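Local coordinates for hypothetical protein DUF871 (Enterococcus faecalis, PDB 2P0O), which is of unknown function but probably acts as a 6-phospho-N-acetylmuramidase, hydrolysing glycosides of 6-phospho-N-acetylmuramic acid in cell-wall sugar recycling, at residues A[199-211]-A[229-243]. Numbering follows the deposited sequence.
Sequences RGQNPFAAAVGLM and RTMAQFGYYHQTNQF. With NA (sodium ion), chain C.
Phe204 enters helix 229-240 as a knob, its side chain held in a hole formed by Thr230, Gln233, Phe234 and Tyr237. Phe204 CB lies over the Phe234 ring in a CH-pi contact, 4.2 Å from the centroid. With CG trans to the backbone N (chi1 165°), the ring runs out across the partner helix: Gln233 CB sits over one face, 3.7 Å from Phe204 CG, while CD1 points at the Phe234 face in a T-shaped pair whose planes stand at 89°. Farther out, Phe204 CE1 touches Tyr237 CB at 3.5 Å, the ring edge turns toward the Tyr237 face in an offset edge-to-face pair, and Phe204 CZ ends 3.8 Å from Phe243 CD1. A flat, wide phenyl suits this slot, offering edges to two rings and a face to a methylene. One turn on, small Ala207 lets the Phe234 edge come up to its CB, and branched Val208 spreads its methyls against Tyr237 and Phe243. At the N-cap, Asn202 OD1 accepts weak bonds from Phe204 N and Ala205 N, and Asn202 ND2 donates to Gln233 OE1 (3.0 Å, 161°), whose NE2 is taken by Leu244 O. Segments 203-211 and 229-240 have axes 38° apart; between them in the chain runs 218-221, the last barrel strand. Ala207 and Val208 also touch Tyr5 of strand 4-8, and Phe243 lies in strand 242-247, beside strand 354-359 of a mixed sheet.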
ATOM      1  N   ARG A 199       0.455 -10.253  -6.121  1.00 54.43           N
ATOM      2  CA  ARG A 199      -0.641 -11.192  -5.978  1.00 54.96           C
ATOM      3  C   ARG A 199      -0.411 -12.047  -4.740  1.00 54.37           C
ATOM      4  O   ARG A 199       0.603 -12.736  -4.630  1.00 53.30           O
ATOM      5  CB  ARG A 199      -0.761 -12.075  -7.244  1.00 54.89           C
ATOM      6  CG  ARG A 199      -1.812 -13.225  -7.155  1.00 56.25           C
ATOM      7  CD  ARG A 199      -3.193 -12.784  -7.600  1.00 55.18           C
ATOM      8  NE  ARG A 199      -3.191 -12.043  -8.864  1.00 52.26           N
ATOM      9  CZ  ARG A 199      -4.159 -11.214  -9.253  1.00 51.38           C
ATOM     10  NH1 ARG A 199      -5.235 -11.013  -8.490  1.00 46.90           N
ATOM     11  NH2 ARG A 199      -4.058 -10.622 -10.438  1.00 52.47           N
ATOM     12  N   GLY A 200      -1.376 -11.992  -3.824  1.00 54.81           N
ATOM     13  CA  GLY A 200      -1.315 -12.756  -2.588  1.00 55.28           C
ATOM     14  C   GLY A 200      -0.202 -12.312  -1.652  1.00 55.97           C
ATOM     15  O   GLY A 200       0.168 -13.076  -0.757  1.00 56.02           O
ATOM     16  N   GLN A 201       0.344 -11.104  -1.861  1.00 55.39           N
ATOM     17  CA  GLN A 201       1.450 -10.620  -1.007  1.00 56.71           C
ATOM     18  C   GLN A 201       0.950  -9.662   0.109  1.00 56.14           C
ATOM     19  O   GLN A 201      -0.179  -9.182   0.060  1.00 55.36           O
ATOM     20  CB  GLN A 201       2.568  -9.935  -1.827  1.00 56.40           C
ATOM     21  CG  GLN A 201       3.299 -10.825  -2.868  1.00 60.27           C
ATOM     22  CD  GLN A 201       3.768 -12.165  -2.315  1.00 66.58           C
ATOM     23  OE1 GLN A 201       4.500 -12.234  -1.327  1.00 68.36           O
ATOM     24  NE2 GLN A 201       3.335 -13.244  -2.951  1.00 69.73           N
ATOM     25  N   ASN A 202       1.797  -9.428   1.109  1.00 55.41           N
ATOM     26  CA  ASN A 202       1.513  -8.504   2.213  1.00 55.92           C
ATOM     27  C   ASN A 202       1.240  -7.129   1.616  1.00 55.45           C
ATOM     28  O   ASN A 202       2.122  -6.551   1.002  1.00 54.74           O
ATOM     29  CB  ASN A 202       2.728  -8.431   3.167  1.00 55.83           C
ATOM     30  CG  ASN A 202       2.472  -7.549   4.384  1.00 57.47           C
ATOM     31  OD1 ASN A 202       1.675  -6.603   4.340  1.00 61.00           O
ATOM     32  ND2 ASN A 202       3.126  -7.871   5.482  1.00 53.86           N
ATOM     33  N   PRO A 203      -0.001  -6.641   1.741  1.00 55.40           N
ATOM     34  CA  PRO A 203      -0.354  -5.317   1.218  1.00 55.32           C
ATOM     35  C   PRO A 203       0.475  -4.173   1.795  1.00 55.37           C
ATOM     36  O   PRO A 203       0.769  -3.198   1.080  1.00 56.65           O
ATOM     37  CB  PRO A 203      -1.839  -5.157   1.603  1.00 55.40           C
ATOM     38  CG  PRO A 203      -2.330  -6.556   1.850  1.00 55.36           C
ATOM     39  CD  PRO A 203      -1.159  -7.345   2.335  1.00 55.27           C
ATOM     40  N   PHE A 204       0.844  -4.262   3.071  1.00 54.67           N
ATOM     41  CA  PHE A 204       1.672  -3.219   3.685  1.00 54.22           C
ATOM     42  C   PHE A 204       3.016  -3.114   2.986  1.00 54.92           C
ATOM     43  O   PHE A 204       3.451  -2.018   2.656  1.00 54.89           O
ATOM     44  CB  PHE A 204       1.842  -3.447   5.207  1.00 53.86           C
ATOM     45  CG  PHE A 204       2.954  -2.627   5.839  1.00 52.10           C
ATOM     46  CD1 PHE A 204       2.771  -1.274   6.112  1.00 49.10           C
ATOM     47  CD2 PHE A 204       4.168  -3.221   6.180  1.00 50.00           C
ATOM     48  CE1 PHE A 204       3.781  -0.506   6.691  1.00 48.35           C
ATOM     49  CE2 PHE A 204       5.190  -2.471   6.758  1.00 49.27           C
ATOM     50  CZ  PHE A 204       5.005  -1.098   7.008  1.00 50.32           C
ATOM     51  N   ALA A 205       3.682  -4.257   2.784  1.00 55.02           N
ATOM     52  CA  ALA A 205       4.973  -4.247   2.114  1.00 55.49           C
ATOM     53  C   ALA A 205       4.824  -3.750   0.667  1.00 55.35           C
ATOM     54  O   ALA A 205       5.694  -3.069   0.159  1.00 55.35           O
ATOM     55  CB  ALA A 205       5.604  -5.654   2.120  1.00 54.36           C
ATOM     56  N   ALA A 206       3.723  -4.123   0.019  1.00 55.44           N
ATOM     57  CA  ALA A 206       3.477  -3.742  -1.360  1.00 55.47           C
ATOM     58  C   ALA A 206       3.303  -2.221  -1.471  1.00 55.87           C
ATOM     59  O   ALA A 206       3.951  -1.583  -2.305  1.00 56.02           O
ATOM     60  CB  ALA A 206       2.236  -4.487  -1.893  1.00 54.90           C
ATOM     61  N   ALA A 207       2.492  -1.655  -0.574  1.00 55.13           N
ATOM     62  CA  ALA A 207       2.187  -0.221  -0.559  1.00 56.69           C
ATOM     63  C   ALA A 207       3.404   0.630  -0.252  1.00 56.87           C
ATOM     64  O   ALA A 207       3.743   1.554  -0.990  1.00 56.99           O
ATOM     65  CB  ALA A 207       1.027   0.092   0.433  1.00 54.62           C
ATOM     66  N   VAL A 208       4.084   0.295   0.838  1.00 57.63           N
ATOM     67  CA  VAL A 208       5.285   1.004   1.191  1.00 57.32           C
ATOM     68  C   VAL A 208       6.328   0.971   0.059  1.00 57.33           C
ATOM     69  O   VAL A 208       6.920   2.021  -0.264  1.00 57.99           O
ATOM     70  CB  VAL A 208       5.851   0.521   2.570  1.00 56.95           C
ATOM     71  CG1 VAL A 208       7.142   1.272   2.923  1.00 56.67           C
ATOM     72  CG2 VAL A 208       4.815   0.772   3.652  1.00 58.31           C
ATOM     73  N   GLY A 209       6.554  -0.196  -0.541  1.00 56.50           N
ATOM     74  CA  GLY A 209       7.544  -0.280  -1.627  1.00 58.01           C
ATOM     75  C   GLY A 209       7.167   0.601  -2.803  1.00 58.03           C
ATOM     76  O   GLY A 209       7.999   1.335  -3.329  1.00 57.89           O
ATOM     77  N   LEU A 210       5.894   0.570  -3.184  1.00 58.92           N
ATOM     78  CA  LEU A 210       5.418   1.376  -4.301  1.00 61.07           C
ATOM     79  C   LEU A 210       5.553   2.858  -4.026  1.00 61.98           C
ATOM     80  O   LEU A 210       5.980   3.617  -4.882  1.00 63.37           O
ATOM     81  CB  LEU A 210       3.958   1.041  -4.622  1.00 60.44           C
ATOM     82  CG  LEU A 210       3.772  -0.209  -5.456  1.00 61.91           C
ATOM     83  CD1 LEU A 210       2.291  -0.359  -5.749  1.00 62.39           C
ATOM     84  CD2 LEU A 210       4.588  -0.153  -6.786  1.00 62.55           C
HETATM   85  N   MSE A 211       5.206   3.261  -2.810  1.00 63.88           N
HETATM   86  CA  MSE A 211       5.279   4.645  -2.406  1.00 64.93           C
HETATM   87  C   MSE A 211       6.720   5.164  -2.480  1.00 65.06           C
HETATM   88  O   MSE A 211       6.945   6.340  -2.791  1.00 64.67           O
HETATM   89  CB  MSE A 211       4.700   4.816  -0.997  1.00 65.80           C
HETATM   90  CG  MSE A 211       4.355   6.294  -0.642  1.00 70.25           C
HETATM   91 SE   MSE A 211       2.851   6.986  -1.770  1.00 78.67          SE
HETATM   92  CE  MSE A 211       3.811   8.595  -2.308  1.00 76.75           C
ATOM     93  N   ARG A 229      -4.191  -7.294  11.081  1.00 54.85           N
ATOM     94  CA  ARG A 229      -2.757  -7.468  11.151  1.00 54.98           C
ATOM     95  C   ARG A 229      -2.038  -6.458  10.262  1.00 55.56           C
ATOM     96  O   ARG A 229      -1.000  -5.857  10.636  1.00 54.99           O
ATOM     97  CB  ARG A 229      -2.410  -8.882  10.673  1.00 55.35           C
ATOM     98  CG  ARG A 229      -0.951  -9.272  10.898  1.00 55.26           C
ATOM     99  CD  ARG A 229      -0.655 -10.656  10.301  1.00 53.27           C
ATOM    100  NE  ARG A 229       0.670 -11.118  10.706  1.00 54.05           N
ATOM    101  CZ  ARG A 229       1.823 -10.772  10.123  1.00 55.00           C
ATOM    102  NH1 ARG A 229       1.850  -9.942   9.076  1.00 54.65           N
ATOM    103  NH2 ARG A 229       2.957 -11.252  10.598  1.00 52.87           N
ATOM    104  N   THR A 230      -2.574  -6.320   9.052  1.00 54.95           N
ATOM    105  CA  THR A 230      -2.001  -5.441   8.060  1.00 55.03           C
ATOM    106  C   THR A 230      -2.232  -3.980   8.445  1.00 54.45           C
ATOM    107  O   THR A 230      -1.338  -3.157   8.300  1.00 53.87           O
ATOM    108  CB  THR A 230      -2.555  -5.806   6.654  1.00 54.35           C
ATOM    109  OG1 THR A 230      -2.194  -7.160   6.381  1.00 57.18           O
ATOM    110  CG2 THR A 230      -1.969  -4.917   5.580  1.00 52.83           C
HETATM  111  N   MSE A 231      -3.435  -3.670   8.918  1.00 54.83           N
HETATM  112  CA  MSE A 231      -3.721  -2.341   9.505  1.00 56.36           C
HETATM  113  C   MSE A 231      -2.693  -1.933  10.579  1.00 56.37           C
HETATM  114  O   MSE A 231      -2.222  -0.783  10.617  1.00 55.89           O
HETATM  115  CB  MSE A 231      -5.124  -2.311  10.120  1.00 56.22           C
HETATM  116  CG  MSE A 231      -6.193  -2.483   9.074  1.00 58.99           C
HETATM  117 SE   MSE A 231      -8.020  -2.572   9.773  1.00 69.51          SE
HETATM  118  CE  MSE A 231      -8.169  -0.741  10.413  1.00 62.50           C
ATOM    119  N   ALA A 232      -2.365  -2.897  11.438  1.00 56.32           N
ATOM    120  CA  ALA A 232      -1.427  -2.696  12.552  1.00 56.32           C
ATOM    121  C   ALA A 232      -0.049  -2.373  12.027  1.00 56.24           C
ATOM    122  O   ALA A 232       0.656  -1.566  12.629  1.00 56.37           O
ATOM    123  CB  ALA A 232      -1.377  -3.920  13.431  1.00 55.14           C
ATOM    124  N   GLN A 233       0.333  -3.006  10.904  1.00 55.64           N
ATOM    125  CA  GLN A 233       1.631  -2.750  10.291  1.00 55.40           C
ATOM    126  C   GLN A 233       1.660  -1.323   9.715  1.00 55.94           C
ATOM    127  O   GLN A 233       2.632  -0.597   9.953  1.00 55.64           O
ATOM    128  CB  GLN A 233       1.993  -3.818   9.255  1.00 55.10           C
ATOM    129  CG  GLN A 233       2.425  -5.132   9.922  1.00 54.97           C
ATOM    130  CD  GLN A 233       2.793  -6.223   8.933  1.00 55.78           C
ATOM    131  OE1 GLN A 233       2.054  -6.498   7.984  1.00 56.64           O
ATOM    132  NE2 GLN A 233       3.922  -6.869   9.161  1.00 52.80           N
ATOM    133  N   PHE A 234       0.602  -0.928   8.985  1.00 54.97           N
ATOM    134  CA  PHE A 234       0.483   0.445   8.507  1.00 55.88           C
ATOM    135  C   PHE A 234       0.569   1.396   9.682  1.00 56.11           C
ATOM    136  O   PHE A 234       1.357   2.343   9.656  1.00 56.77           O
ATOM    137  CB  PHE A 234      -0.812   0.703   7.700  1.00 54.88           C
ATOM    138  CG  PHE A 234      -0.728   0.262   6.243  1.00 56.54           C
ATOM    139  CD1 PHE A 234      -0.056   1.052   5.288  1.00 56.40           C
ATOM    140  CD2 PHE A 234      -1.345  -0.922   5.818  1.00 53.28           C
ATOM    141  CE1 PHE A 234       0.016   0.646   3.926  1.00 55.82           C
ATOM    142  CE2 PHE A 234      -1.283  -1.332   4.448  1.00 54.15           C
ATOM    143  CZ  PHE A 234      -0.606  -0.555   3.521  1.00 55.38           C
ATOM    144  N   GLY A 235      -0.225   1.117  10.714  1.00 56.17           N
ATOM    145  CA  GLY A 235      -0.349   1.998  11.848  1.00 56.66           C
ATOM    146  C   GLY A 235       0.971   2.136  12.554  1.00 56.95           C
ATOM    147  O   GLY A 235       1.367   3.244  12.911  1.00 58.07           O
ATOM    148  N   TYR A 236       1.647   1.023  12.777  1.00 56.98           N
ATOM    149  CA  TYR A 236       2.931   1.041  13.472  1.00 58.15           C
ATOM    150  C   TYR A 236       3.966   1.880  12.691  1.00 57.78           C
ATOM    151  O   TYR A 236       4.698   2.695  13.259  1.00 57.38           O
ATOM    152  CB  TYR A 236       3.423  -0.398  13.664  1.00 58.53           C
ATOM    153  CG  TYR A 236       4.170  -0.647  14.954  1.00 60.13           C
ATOM    154  CD1 TYR A 236       5.565  -0.493  15.030  1.00 58.68           C
ATOM    155  CD2 TYR A 236       3.478  -1.062  16.107  1.00 59.09           C
ATOM    156  CE1 TYR A 236       6.245  -0.742  16.234  1.00 60.37           C
ATOM    157  CE2 TYR A 236       4.146  -1.322  17.299  1.00 59.10           C
ATOM    158  CZ  TYR A 236       5.521  -1.156  17.360  1.00 60.83           C
ATOM    159  OH  TYR A 236       6.147  -1.406  18.573  1.00 63.61           O
ATOM    160  N   TYR A 237       4.016   1.675  11.379  1.00 57.63           N
ATOM    161  CA  TYR A 237       4.913   2.418  10.518  1.00 57.13           C
ATOM    162  C   TYR A 237       4.548   3.889  10.511  1.00 57.71           C
ATOM    163  O   TYR A 237       5.407   4.765  10.551  1.00 57.28           O
ATOM    164  CB  TYR A 237       4.800   1.893   9.086  1.00 58.06           C
ATOM    165  CG  TYR A 237       5.858   2.453   8.139  1.00 59.49           C
ATOM    166  CD1 TYR A 237       7.207   2.344   8.461  1.00 59.78           C
ATOM    167  CD2 TYR A 237       5.509   3.092   6.931  1.00 61.00           C
ATOM    168  CE1 TYR A 237       8.198   2.847   7.623  1.00 62.71           C
ATOM    169  CE2 TYR A 237       6.514   3.610   6.065  1.00 61.86           C
ATOM    170  CZ  TYR A 237       7.852   3.470   6.437  1.00 62.78           C
ATOM    171  OH  TYR A 237       8.878   3.929   5.658  1.00 64.08           O
ATOM    172  N   HIS A 238       3.257   4.175  10.447  1.00 57.72           N
ATOM    173  CA  HIS A 238       2.823   5.567  10.346  1.00 58.28           C
ATOM    174  C   HIS A 238       3.130   6.360  11.638  1.00 58.23           C
ATOM    175  O   HIS A 238       3.572   7.510  11.585  1.00 58.53           O
ATOM    176  CB  HIS A 238       1.354   5.585   9.925  1.00 58.52           C
ATOM    177  CG  HIS A 238       0.644   6.873  10.173  1.00 58.81           C
ATOM    178  ND1 HIS A 238       0.728   7.947   9.311  1.00 59.80           N
ATOM    179  CD2 HIS A 238      -0.214   7.239  11.154  1.00 59.00           C
ATOM    180  CE1 HIS A 238      -0.044   8.920   9.756  1.00 59.64           C
ATOM    181  NE2 HIS A 238      -0.619   8.520  10.877  1.00 58.71           N
ATOM    182  N   GLN A 239       2.958   5.734  12.793  1.00 57.85           N
ATOM    183  CA  GLN A 239       3.187   6.435  14.061  1.00 57.50           C
ATOM    184  C   GLN A 239       4.636   6.490  14.497  1.00 56.50           C
ATOM    185  O   GLN A 239       5.043   7.436  15.176  1.00 55.90           O
ATOM    186  CB  GLN A 239       2.369   5.807  15.189  1.00 57.57           C
ATOM    187  CG  GLN A 239       0.901   6.001  15.027  1.00 59.99           C
ATOM    188  CD  GLN A 239       0.105   5.454  16.194  1.00 63.04           C
ATOM    189  OE1 GLN A 239       0.567   5.435  17.350  1.00 62.14           O
ATOM    190  NE2 GLN A 239      -1.117   5.025  15.898  1.00 64.03           N
ATOM    191  N   THR A 240       5.405   5.472  14.140  1.00 55.91           N
ATOM    192  CA  THR A 240       6.769   5.314  14.683  1.00 54.94           C
ATOM    193  C   THR A 240       7.886   5.262  13.643  1.00 54.93           C
ATOM    194  O   THR A 240       9.063   5.240  14.015  1.00 54.92           O
ATOM    195  CB  THR A 240       6.890   4.017  15.553  1.00 55.76           C
ATOM    196  OG1 THR A 240       6.936   2.837  14.709  1.00 54.09           O
ATOM    197  CG2 THR A 240       5.715   3.919  16.573  1.00 55.05           C
ATOM    198  N   ASN A 241       7.539   5.188  12.352  1.00 54.79           N
ATOM    199  CA  ASN A 241       8.546   5.000  11.302  0.50 54.53           C
ATOM    200  C   ASN A 241       9.246   3.632  11.392  1.00 54.42           C
ATOM    201  O   ASN A 241      10.289   3.427  10.788  1.00 55.43           O
ATOM    202  CB  ASN A 241       9.598   6.134  11.324  0.50 54.14           C
ATOM    203  CG  ASN A 241      10.347   6.277   9.999  0.50 53.51           C
ATOM    204  OD1 ASN A 241       9.895   5.797   8.966  0.50 53.46           O
ATOM    205  ND2 ASN A 241      11.497   6.947  10.031  0.50 53.79           N
ATOM    206  N   GLN A 242       8.682   2.705  12.149  1.00 53.18           N
ATOM    207  CA  GLN A 242       9.297   1.395  12.307  1.00 50.79           C
ATOM    208  C   GLN A 242       8.524   0.364  11.533  1.00 49.75           C
ATOM    209  O   GLN A 242       7.279   0.421  11.500  1.00 50.49           O
ATOM    210  CB  GLN A 242       9.300   0.956  13.772  1.00 51.14           C
ATOM    211  CG  GLN A 242      10.159   1.745  14.735  1.00 51.29           C
ATOM    212  CD  GLN A 242       9.773   1.509  16.212  1.00 53.81           C
ATOM    213  OE1 GLN A 242       9.107   0.532  16.561  1.00 58.65           O
ATOM    214  NE2 GLN A 242      10.189   2.407  17.069  1.00 51.64           N
ATOM    215  N   PHE A 243       9.252  -0.590  10.953  1.00 47.06           N
ATOM    216  CA  PHE A 243       8.700  -1.743  10.291  1.00 46.51           C
ATOM    217  C   PHE A 243       8.476  -2.850  11.318  1.00 46.48           C
ATOM    218  O   PHE A 243       9.404  -3.274  12.000  1.00 46.74           O
ATOM    219  CB  PHE A 243       9.649  -2.271   9.184  1.00 45.71           C
ATOM    220  CG  PHE A 243       9.821  -1.329   8.042  1.00 45.19           C
ATOM    221  CD1 PHE A 243       8.832  -1.236   7.029  1.00 45.28           C
ATOM    222  CD2 PHE A 243      10.951  -0.515   7.967  1.00 43.72           C
ATOM    223  CE1 PHE A 243       8.977  -0.337   5.964  1.00 44.93           C
ATOM    224  CE2 PHE A 243      11.124   0.372   6.902  1.00 42.88           C
ATOM    225  CZ  PHE A 243      10.135   0.472   5.895  1.00 43.99           C
TER
HETATM  226 NA    NA C 371       6.801   7.779  -4.696  1.00 61.57          NA